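Outer membrane protein YopM (Yersinia pestis, PDB 1JL5) acts as a secreted leucine-rich-repeat effector of the plague bacterium, probably altering host cell physiology so that the bacteria survive in host tissues. Local coordinates at residues 245-250 against 265-270; 284-289 against 304-309; 290-295 against 310-315; 325-330 against 345-350. All coordinates share one frame; numbering follows the deposited sequence.

Contact 1. Residues 245-250 against 265-270; sequences DNNLLK and RDNYLT. With CA (calcium ion), chain B; CA (calcium ion), chain C.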
# COMPACT_ATOMS: atom_id res chain seq x y z
N ASP A 245 14.02 17.75 5.23
CA ASP A 245 13.85 16.32 5.38
C ASP A 245 14.82 15.65 4.43
O ASP A 245 15.33 16.27 3.50
CB ASP A 245 12.44 15.91 4.99
CG ASP A 245 12.09 16.36 3.59
OD1 ASP A 245 11.90 17.58 3.39
OD2 ASP A 245 12.02 15.51 2.68
N ASN A 246 15.07 14.37 4.68
CA ASN A 246 15.92 13.60 3.80
C ASN A 246 17.22 14.24 3.43
O ASN A 246 17.57 14.35 2.26
CB ASN A 246 15.13 13.26 2.54
CG ASN A 246 14.02 12.31 2.84
OD1 ASN A 246 14.27 11.16 3.17
ND2 ASN A 246 12.78 12.78 2.74
N ASN A 247 17.93 14.68 4.45
CA ASN A 247 19.23 15.27 4.23
C ASN A 247 20.19 14.53 5.11
O ASN A 247 19.93 13.39 5.49
CB ASN A 247 19.19 16.76 4.55
CG ASN A 247 18.67 17.57 3.38
OD1 ASN A 247 19.29 17.59 2.32
ND2 ASN A 247 17.52 18.21 3.56
N LEU A 248 21.30 15.17 5.44
CA LEU A 248 22.30 14.53 6.27
C LEU A 248 22.48 15.37 7.52
O LEU A 248 23.59 15.53 8.01
CB LEU A 248 23.60 14.42 5.50
CG LEU A 248 23.45 13.56 4.25
CD1 LEU A 248 24.70 13.67 3.38
CD2 LEU A 248 23.19 12.13 4.67
N LEU A 249 21.38 15.89 8.03
CA LEU A 249 21.42 16.71 9.22
C LEU A 249 21.61 15.88 10.47
O LEU A 249 20.92 14.88 10.67
CB LEU A 249 20.14 17.53 9.33
CG LEU A 249 19.82 18.42 8.14
CD1 LEU A 249 18.52 19.18 8.41
CD2 LEU A 249 20.98 19.38 7.89
N LYS A 250 22.55 16.30 11.31
CA LYS A 250 22.82 15.61 12.58
C LYS A 250 22.26 16.52 13.66
O LYS A 250 21.95 16.09 14.77
CB LYS A 250 24.32 15.43 12.81
CG LYS A 250 25.08 14.79 11.67
CD LYS A 250 25.28 15.78 10.53
CE LYS A 250 26.09 15.18 9.39
NZ LYS A 250 26.17 16.12 8.25
N ARG A 265 12.24 15.46 8.47
CA ARG A 265 11.99 14.04 8.39
C ARG A 265 13.19 13.38 7.77
O ARG A 265 13.79 13.90 6.83
CB ARG A 265 10.75 13.76 7.54
CG ARG A 265 10.57 12.31 7.14
CD ARG A 265 9.30 12.17 6.33
NE ARG A 265 9.16 10.87 5.68
CZ ARG A 265 8.83 9.74 6.30
NH1 ARG A 265 8.59 9.73 7.61
NH2 ARG A 265 8.72 8.62 5.60
N ASP A 266 13.54 12.23 8.31
CA ASP A 266 14.65 11.46 7.82
C ASP A 266 15.95 12.23 7.77
O ASP A 266 16.42 12.66 6.72
CB ASP A 266 14.35 10.89 6.45
CG ASP A 266 15.31 9.79 6.08
OD1 ASP A 266 16.28 9.60 6.84
OD2 ASP A 266 15.10 9.13 5.05
N ASN A 267 16.51 12.40 8.95
CA ASN A 267 17.79 13.05 9.10
C ASN A 267 18.39 12.30 10.24
O ASN A 267 17.90 11.24 10.61
CB ASN A 267 17.62 14.54 9.39
CG ASN A 267 17.47 15.34 8.12
OD1 ASN A 267 18.41 15.45 7.33
ND2 ASN A 267 16.28 15.89 7.89
N TYR A 268 19.45 12.82 10.82
CA TYR A 268 20.09 12.09 11.88
C TYR A 268 19.97 12.86 13.17
O TYR A 268 20.91 12.94 13.94
CB TYR A 268 21.55 11.88 11.53
CG TYR A 268 22.13 10.64 12.14
CD1 TYR A 268 21.67 9.38 11.76
CD2 TYR A 268 23.15 10.71 13.09
CE1 TYR A 268 22.22 8.22 12.30
CE2 TYR A 268 23.70 9.57 13.63
CZ TYR A 268 23.24 8.33 13.23
OH TYR A 268 23.79 7.21 13.76
N LEU A 269 18.79 13.43 13.39
CA LEU A 269 18.56 14.23 14.57
C LEU A 269 18.24 13.41 15.80
O LEU A 269 17.38 12.54 15.79
CB LEU A 269 17.44 15.22 14.31
CG LEU A 269 17.70 16.17 13.15
CD1 LEU A 269 16.47 17.03 12.94
CD2 LEU A 269 18.93 17.02 13.43
N THR A 270 18.95 13.72 16.87
CA THR A 270 18.74 13.06 18.14
C THR A 270 18.11 14.11 19.04
O THR A 270 17.46 13.81 20.04
CB THR A 270 20.06 12.61 18.75
OG1 THR A 270 19.81 11.86 19.94
CG2 THR A 270 20.91 13.83 19.12
CA CA B . 14.16 9.13 3.25
CA CA C . 17.41 7.82 7.60
O HOH W 1 10.38 11.23 3.13
O HOH W 2 20.45 15.99 16.79
O HOH W 3 22.58 13.54 15.82
O HOH W 4 17.14 7.50 5.28
O HOH W 5 12.91 9.11 1.42
O HOH W 6 12.32 8.98 4.46
O HOH W 7 16.21 8.69 2.25
O HOH W 8 15.29 6.94 7.79
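Asp245 and Arg265 open two equivalent loops of successive repeats, and the backbones stay close from their CA atoms, 4.2 Å apart, to the CA atoms of Lys250 and Tyr268, 4.5 Å apart. Near the second end, Tyr268 N donates to Leu249 O over 2.5 Å. Asn267 is a rung of the asparagine ladder of the leucine-rich-repeat solenoid: its OD1 accepts Leu249 N at 3.1 Å (160°) and, weakly, Asn247 N. Its ND2 serves Val264 O and Ala244 O, so both ends of the amide are held and its rotation is fixed.

At the other end the loops share metal. Asn246 OD1 and Asp266 OD2 each lie 2.0 Å from one calcium ion, the amide and carboxylate planes 72° apart. Asp266 OD1 binds a second calcium ion at 2.2 Å, making this carboxylate a bridge; with CG anti to N (chi1 -164°) it reaches over to Asn246. Asn246 ND2 donates to the anti lone pair of Asp245 OD2 at 2.8 Å and to a water that also accepts from Arg265 NE; Arg265 NH2 forms a salt bridge with Glu286. Asn326 of the second subunit joins the first ion, while the backbone O of Asn307 and Glu308 OE1 of that subunit join the second. The loops follow strands 241-243 and 261-263, adjacent parallel strands of LRR 9 and LRR 10.

Contact 2. Residues 284-289 against 304-309; sequences VSENIF and ASSNEI. With CA (calcium ion), chain D.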
# COMPACT_ATOMS: atom_id res chain seq x y z
N VAL A 284 9.67 15.31 12.57
CA VAL A 284 11.02 14.88 12.91
C VAL A 284 11.02 13.37 12.76
O VAL A 284 11.83 12.67 13.36
CB VAL A 284 11.38 15.27 14.35
CG1 VAL A 284 11.46 16.78 14.45
CG2 VAL A 284 10.33 14.73 15.31
N SER A 285 10.09 12.87 11.95
CA SER A 285 9.99 11.45 11.74
C SER A 285 11.28 10.98 11.10
O SER A 285 12.00 11.76 10.47
CB SER A 285 8.81 11.13 10.82
OG SER A 285 9.05 11.62 9.52
N GLU A 286 11.56 9.70 11.27
CA GLU A 286 12.76 9.11 10.70
C GLU A 286 14.03 9.82 11.07
O GLU A 286 14.88 10.10 10.23
CB GLU A 286 12.66 9.03 9.19
CG GLU A 286 11.81 7.89 8.72
CD GLU A 286 11.86 7.75 7.22
OE1 GLU A 286 12.96 7.57 6.67
OE2 GLU A 286 10.80 7.85 6.60
N ASN A 287 14.16 10.15 12.34
CA ASN A 287 15.38 10.73 12.80
C ASN A 287 15.80 9.75 13.85
O ASN A 287 15.38 8.60 13.81
CB ASN A 287 15.15 12.13 13.33
CG ASN A 287 15.24 13.15 12.24
OD1 ASN A 287 16.34 13.55 11.85
ND2 ASN A 287 14.10 13.55 11.69
N ILE A 288 16.61 10.17 14.80
CA ILE A 288 17.03 9.20 15.78
C ILE A 288 16.73 9.68 17.17
O ILE A 288 17.54 9.57 18.09
CB ILE A 288 18.52 8.87 15.60
CG1 ILE A 288 19.38 10.12 15.77
CG2 ILE A 288 18.73 8.32 14.20
CD1 ILE A 288 20.88 9.81 15.70
N PHE A 289 15.53 10.23 17.31
CA PHE A 289 15.07 10.71 18.60
C PHE A 289 14.73 9.52 19.45
O PHE A 289 14.03 8.61 19.00
CB PHE A 289 13.83 11.58 18.41
CG PHE A 289 14.12 12.90 17.80
CD1 PHE A 289 14.61 13.94 18.57
CD2 PHE A 289 13.95 13.10 16.44
CE1 PHE A 289 14.92 15.17 18.00
CE2 PHE A 289 14.26 14.31 15.85
CZ PHE A 289 14.75 15.35 16.64
N ALA A 304 6.57 12.28 14.51
CA ALA A 304 7.83 11.85 15.08
C ALA A 304 7.91 10.35 14.85
O ALA A 304 8.59 9.62 15.56
CB ALA A 304 7.86 12.15 16.57
N SER A 305 7.18 9.89 13.84
CA SER A 305 7.16 8.48 13.52
C SER A 305 8.54 7.99 13.10
O SER A 305 9.37 8.76 12.63
CB SER A 305 6.17 8.20 12.39
OG SER A 305 6.56 8.89 11.22
N SER A 306 8.76 6.70 13.30
CA SER A 306 10.01 6.07 12.90
C SER A 306 11.26 6.70 13.47
O SER A 306 12.23 6.95 12.77
CB SER A 306 10.08 6.02 11.38
OG SER A 306 9.09 5.12 10.92
N ASN A 307 11.20 6.97 14.76
CA ASN A 307 12.34 7.49 15.47
C ASN A 307 12.56 6.35 16.42
O ASN A 307 12.22 5.22 16.11
CB ASN A 307 11.98 8.78 16.20
CG ASN A 307 12.21 9.99 15.34
OD1 ASN A 307 13.35 10.37 15.10
ND2 ASN A 307 11.13 10.59 14.85
N GLU A 308 13.13 6.63 17.58
CA GLU A 308 13.32 5.57 18.54
C GLU A 308 12.71 6.14 19.81
O GLU A 308 13.21 5.93 20.91
CB GLU A 308 14.81 5.27 18.72
CG GLU A 308 15.05 3.96 19.41
CD GLU A 308 14.67 2.77 18.56
OE1 GLU A 308 13.90 2.94 17.59
OE2 GLU A 308 15.15 1.66 18.86
N ILE A 309 11.62 6.87 19.63
CA ILE A 309 10.94 7.51 20.73
C ILE A 309 10.46 6.49 21.74
O ILE A 309 9.59 5.67 21.45
CB ILE A 309 9.71 8.31 20.26
CG1 ILE A 309 10.13 9.35 19.21
CG2 ILE A 309 9.06 8.99 21.46
CD1 ILE A 309 11.20 10.27 19.68
CA CA D . 13.14 3.26 15.45
O HOH W 9 14.53 5.41 14.30
O HOH W 10 10.90 2.66 15.87
O HOH W 11 12.56 3.16 13.22
O HOH W 12 15.57 2.90 15.04
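An asparagine ladder, the stack of inward-turned amides that ties neighbouring turns of a leucine-rich-repeat solenoid, places the amide of Asn307 against the loop 284-289. Its ND2 donates to Val284 O at 2.7 Å (165°), with the acceptor exactly in the amide plane, and to Ala304 O of its own loop at 2.8 Å. Val284 O is gripped twice, because Asn287 ND2, which also donates to Val264 O, reaches it from the opposite face of the carbonyl plane. Asn307 OD1 takes Phe289 N at 3.1 Å and, weakly, Asn287 N, although the position of this oxygen is less sure. The two amide ends therefore work in opposite senses, ND2 donating and OD1 accepting hydrogen bonds.

Phe289 lies alongside Asn307, pointing the same way, with the ring and amide planes 70° apart and Asn307 CG at the ring edge. Beyond it, Glu308 N donates to Phe289 O at 2.6 Å, and Ile309 CD1 presses on Phe289 CB at a tight 3.2 Å. A smaller apolar pair, Val284 CG2 and Ala304 CB, meets at 3.8 Å where the loops begin.

Glu308 turns outward: a bend at chi2 (69°) brings OE1 to within 2.3 Å of a calcium ion, which Asn307 O also binds. Glu308 OE2 pairs with Lys328 in a salt bridge, and Asp266 of the second subunit joins the metal. Inside, then, is the amide ladder typical of leucine-rich repeats; outside is a calcium site between subunits.

Contact 3. Residues 290-295 against 310-315; sequences SGLSEL and RSLCDL. With CA (calcium ion), chain E.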
# COMPACT_ATOMS: atom_id res chain seq x y z
N SER A 290 15.25 9.49 20.67
CA SER A 290 14.96 8.40 21.58
C SER A 290 13.77 8.89 22.39
O SER A 290 13.17 8.15 23.17
CB SER A 290 16.16 8.13 22.49
OG SER A 290 16.61 9.33 23.08
N GLY A 291 13.42 10.15 22.17
CA GLY A 291 12.29 10.73 22.84
C GLY A 291 12.13 12.18 22.42
O GLY A 291 12.95 12.71 21.68
N LEU A 292 11.06 12.80 22.88
CA LEU A 292 10.82 14.20 22.61
C LEU A 292 10.58 14.78 23.98
O LEU A 292 9.57 14.51 24.62
CB LEU A 292 9.58 14.37 21.71
CG LEU A 292 9.80 13.84 20.29
CD1 LEU A 292 8.53 14.00 19.48
CD2 LEU A 292 10.96 14.60 19.64
N SER A 293 11.56 15.55 24.45
CA SER A 293 11.50 16.14 25.77
C SER A 293 10.55 17.33 25.81
O SER A 293 9.92 17.60 26.82
CB SER A 293 12.89 16.59 26.19
OG SER A 293 13.43 17.51 25.26
N GLU A 294 10.45 18.03 24.69
CA GLU A 294 9.60 19.20 24.59
C GLU A 294 8.93 19.32 23.25
O GLU A 294 9.46 18.89 22.22
CB GLU A 294 10.39 20.49 24.78
CG GLU A 294 11.03 20.70 26.11
CD GLU A 294 11.57 22.11 26.22
OE1 GLU A 294 12.36 22.50 25.34
OE2 GLU A 294 11.18 22.80 27.18
N LEU A 295 7.76 19.94 23.27
CA LEU A 295 7.03 20.19 22.05
C LEU A 295 6.54 21.61 22.13
O LEU A 295 6.17 22.08 23.20
CB LEU A 295 5.86 19.22 21.93
CG LEU A 295 6.31 17.79 21.66
CD1 LEU A 295 5.10 16.88 21.58
CD2 LEU A 295 7.12 17.75 20.35
N ARG A 310 11.02 6.56 22.93
CA ARG A 310 10.64 5.65 23.99
C ARG A 310 9.60 6.33 24.85
O ARG A 310 8.85 5.68 25.57
CB ARG A 310 11.82 5.32 24.88
CG ARG A 310 12.94 4.60 24.21
CD ARG A 310 13.54 3.73 25.26
NE ARG A 310 14.97 3.57 25.12
CZ ARG A 310 15.69 2.88 25.99
NH1 ARG A 310 15.09 2.31 27.02
NH2 ARG A 310 16.99 2.75 25.82
N SER A 311 9.58 7.65 24.79
CA SER A 311 8.63 8.40 25.58
C SER A 311 8.39 9.74 24.94
O SER A 311 9.27 10.33 24.31
CB SER A 311 9.15 8.60 27.00
OG SER A 311 10.30 9.44 26.99
N LEU A 312 7.17 10.22 25.10
CA LEU A 312 6.78 11.50 24.56
C LEU A 312 6.55 12.40 25.75
O LEU A 312 5.95 11.99 26.75
CB LEU A 312 5.48 11.39 23.78
CG LEU A 312 5.51 10.79 22.39
CD1 LEU A 312 4.10 10.82 21.81
CD2 LEU A 312 6.47 11.58 21.51
N CYS A 313 7.02 13.63 25.64
CA CYS A 313 6.81 14.60 26.69
C CYS A 313 5.31 14.88 26.59
O CYS A 313 4.64 14.37 25.69
CB CYS A 313 7.57 15.87 26.36
SG CYS A 313 7.20 16.44 24.69
N ASP A 314 4.79 15.68 27.50
CA ASP A 314 3.38 16.00 27.45
C ASP A 314 3.13 16.66 26.11
O ASP A 314 3.99 17.35 25.57
CB ASP A 314 2.99 16.96 28.58
CG ASP A 314 3.12 16.32 29.94
OD1 ASP A 314 2.70 15.15 30.09
OD2 ASP A 314 3.65 16.98 30.85
N LEU A 315 1.95 16.42 25.57
CA LEU A 315 1.60 16.99 24.28
C LEU A 315 0.91 18.32 24.47
O LEU A 315 0.09 18.49 25.37
CB LEU A 315 0.68 16.02 23.54
CG LEU A 315 1.29 14.62 23.45
CD1 LEU A 315 0.25 13.63 22.95
CD2 LEU A 315 2.51 14.66 22.53
CA CA E . 12.03 24.60 25.83
O HOH W 13 10.31 12.25 26.81
O HOH W 14 13.80 23.74 27.57
O HOH W 15 12.49 26.69 26.88
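Strands 291-292 and 311-312 form a small parallel pair, in which Leu292 bridges to Leu312 with CA atoms 5.2 Å apart. The segments run only 5° apart end to end, yet the bonding is sparse. Arg310 N donates to Ser290 O at 2.7 Å, whereas the bonds from Leu292 N to Ser311 O and from Cys313 N to Leu292 O are weak. A water bridges Leu292 O and Ser311 OG.

Leucines repeat at the same place in each turn, as the leucine-rich-repeat fold of LRR 11 and LRR 12 requires. Leu292 and Leu312 lie side by side, CD1 of the first 3.8 Å from CD2 of the second. Leu295 and Leu315 do likewise, with CD1 and CD2 at 3.5 Å. Cys313 enters between the turns: its SG, set between backbone N and carbonyl carbon (chi1 51°), approaches Leu295 CG at 3.4 Å. The inner leucines continue onto Leu302 and Leu322 of strands 301-303 and 321-323.

On the outside, Glu294 points away from the partner segment and clasps a calcium ion with both oxygens, OE1 at 2.2 Å and OE2 at 2.4 Å; Glu274 binds the same ion. Arg310, its chain bent at chi2 and chi3, forms a salt bridge with Glu228 of the second subunit.

Contact 4. Residues 325-330 against 345-350; sequences SNNKLI and SFNHLA. With CA (calcium ion), chain F.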
# COMPACT_ATOMS: atom_id res chain seq x y z
N SER A 325 4.04 7.03 15.07
CA SER A 325 4.00 5.68 14.54
C SER A 325 5.42 5.15 14.45
O SER A 325 6.37 5.90 14.22
CB SER A 325 3.40 5.68 13.14
OG SER A 325 3.37 4.36 12.63
N ASN A 326 5.54 3.85 14.64
CA ASN A 326 6.82 3.21 14.54
C ASN A 326 7.89 3.81 15.42
O ASN A 326 8.89 4.34 14.96
CB ASN A 326 7.30 3.22 13.09
CG ASN A 326 8.53 2.37 12.89
OD1 ASN A 326 8.69 1.36 13.58
ND2 ASN A 326 9.38 2.75 11.95
N ASN A 327 7.64 3.75 16.72
CA ASN A 327 8.60 4.23 17.67
C ASN A 327 8.71 3.15 18.70
O ASN A 327 8.39 2.00 18.41
CB ASN A 327 8.16 5.56 18.27
CG ASN A 327 8.62 6.72 17.43
OD1 ASN A 327 9.82 6.96 17.29
ND2 ASN A 327 7.68 7.44 16.83
N LYS A 328 9.17 3.48 19.89
CA LYS A 328 9.31 2.47 20.91
C LYS A 328 8.54 2.88 22.14
O LYS A 328 8.96 2.65 23.27
CB LYS A 328 10.79 2.26 21.22
CG LYS A 328 11.58 1.83 19.99
CD LYS A 328 11.10 0.48 19.49
CE LYS A 328 11.67 0.15 18.12
NZ LYS A 328 13.16 0.19 18.08
N LEU A 329 7.40 3.49 21.88
CA LEU A 329 6.52 3.96 22.93
C LEU A 329 5.76 2.80 23.54
O LEU A 329 5.13 2.02 22.84
CB LEU A 329 5.53 4.97 22.37
CG LEU A 329 6.16 6.28 21.92
CD1 LEU A 329 5.19 7.07 21.07
CD2 LEU A 329 6.58 7.06 23.15
N ILE A 330 5.85 2.68 24.85
CA ILE A 330 5.10 1.64 25.53
C ILE A 330 3.90 2.36 26.12
O ILE A 330 2.96 1.76 26.62
CB ILE A 330 5.94 0.96 26.63
CG1 ILE A 330 6.43 2.00 27.62
CG2 ILE A 330 7.10 0.22 26.01
CD1 ILE A 330 5.73 1.94 28.95
N SER A 345 0.67 3.82 15.67
CA SER A 345 0.82 2.45 15.24
C SER A 345 2.29 2.06 15.31
O SER A 345 3.17 2.93 15.36
CB SER A 345 0.34 2.32 13.81
OG SER A 345 0.99 3.29 13.02
N PHE A 346 2.56 0.76 15.32
CA PHE A 346 3.92 0.26 15.36
C PHE A 346 4.70 0.81 16.54
O PHE A 346 5.77 1.39 16.40
CB PHE A 346 4.63 0.59 14.06
CG PHE A 346 4.01 -0.06 12.88
CD1 PHE A 346 4.13 -1.44 12.69
CD2 PHE A 346 3.29 0.68 11.95
CE1 PHE A 346 3.55 -2.06 11.60
CE2 PHE A 346 2.71 0.07 10.85
CZ PHE A 346 2.83 -1.31 10.67
N ASN A 347 4.13 0.63 17.71
CA ASN A 347 4.76 1.05 18.93
C ASN A 347 4.55 -0.09 19.89
O ASN A 347 4.06 -1.14 19.49
CB ASN A 347 4.14 2.33 19.45
CG ASN A 347 4.79 3.55 18.85
OD1 ASN A 347 5.93 3.87 19.18
ND2 ASN A 347 4.08 4.22 17.96
N HIS A 348 4.92 0.12 21.14
CA HIS A 348 4.76 -0.92 22.13
C HIS A 348 3.70 -0.51 23.14
O HIS A 348 3.87 -0.68 24.34
CB HIS A 348 6.07 -1.16 22.84
CG HIS A 348 6.25 -2.58 23.26
ND1 HIS A 348 6.77 -3.54 22.42
CD2 HIS A 348 5.92 -3.22 24.40
CE1 HIS A 348 6.74 -4.71 23.03
NE2 HIS A 348 6.23 -4.54 24.23
N LEU A 349 2.61 0.05 22.63
CA LEU A 349 1.54 0.49 23.50
C LEU A 349 0.69 -0.66 24.00
O LEU A 349 0.20 -1.47 23.22
CB LEU A 349 0.64 1.48 22.76
CG LEU A 349 1.36 2.69 22.18
CD1 LEU A 349 0.34 3.59 21.50
CD2 LEU A 349 2.10 3.44 23.29
N ALA A 350 0.54 -0.74 25.32
CA ALA A 350 -0.30 -1.76 25.93
C ALA A 350 -1.68 -1.13 25.95
O ALA A 350 -2.70 -1.81 25.86
CB ALA A 350 0.16 -2.03 27.35
CA CA F . 9.27 -0.63 14.42
O HOH W 16 8.55 0.29 16.43
O HOH W 17 0.44 1.57 27.03
O HOH W 18 9.96 -0.91 12.34
O HOH W 19 7.42 -1.74 13.91
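Ser325 and Ser345 begin the hydrogen bonding with a hydroxyl pair, OG to OG 2.6 Å, in which either could be the donor. Ser325 OG sits opposite its own N (chi1 -180°), a torsion that carries it across to the neighbouring loop, where it also lies at the edge of the Phe346 ring. Next, Asn326 N donates to Ser345 O at 2.6 Å (160°). Asn347 is a rung of the asparagine ladder of the leucine-rich-repeat solenoid: its OD1 accepts Leu329 N at 3.1 Å, the donor tilted 24° from the carbonyl plane, plus a weak bond from Asn327 N. Because Asn347 ND2 is taken by Val324 O and Ala344 O, the amide is held at both ends. His348 N donates to Leu329 O at 2.6 Å, and a water accepts from Ala350 N near Ile330 O.

The metal contact belongs to Asn326, whose OD1 binds a calcium ion at 2.2 Å. Asn246 and Asp266 of the second subunit share that ion, and Asn326 ND2 donates to Glu286 of the second subunit. One of the waters on the ion lies close to Asn327 O.

Apolar contacts follow the hydrogen-bonded turn. Leu349 CD2 packs on Leu329 CB at 3.9 Å, while Ile330 CG2 meets His348 CB at 3.6 Å, the two side chains slanting past each other.

Both loops follow parallel strands, 321-323 and 341-343. The ladder continues past them through Asn367 on one side and through Asn307 on the other, and the ring of Phe346 stacks on Tyr366.

Overall arrangement
Contacts 1, 2 and 4 repeat one element, the loop after the main parallel strand, with an asparagine amide between turns; contact 3 lies farther along the repeats of contact 2, has no such amide and relies on paired leucines and sparse strand bonds. Contacts 2 and 4 are buried, contact 1 is partly buried and contact 3 lies at the surface. Neighbours join through salt bridges: Arg265 to Glu286 between contacts 1 and 2, and Glu308 to Lys328 between contacts 2 and 4. Ile309 packs contact 2 onto contact 3. Calcium in contacts 1, 2 and 4 is shared with the second subunit, whereas Glu294 in contact 3 shares its ion with Glu274 of its own chain.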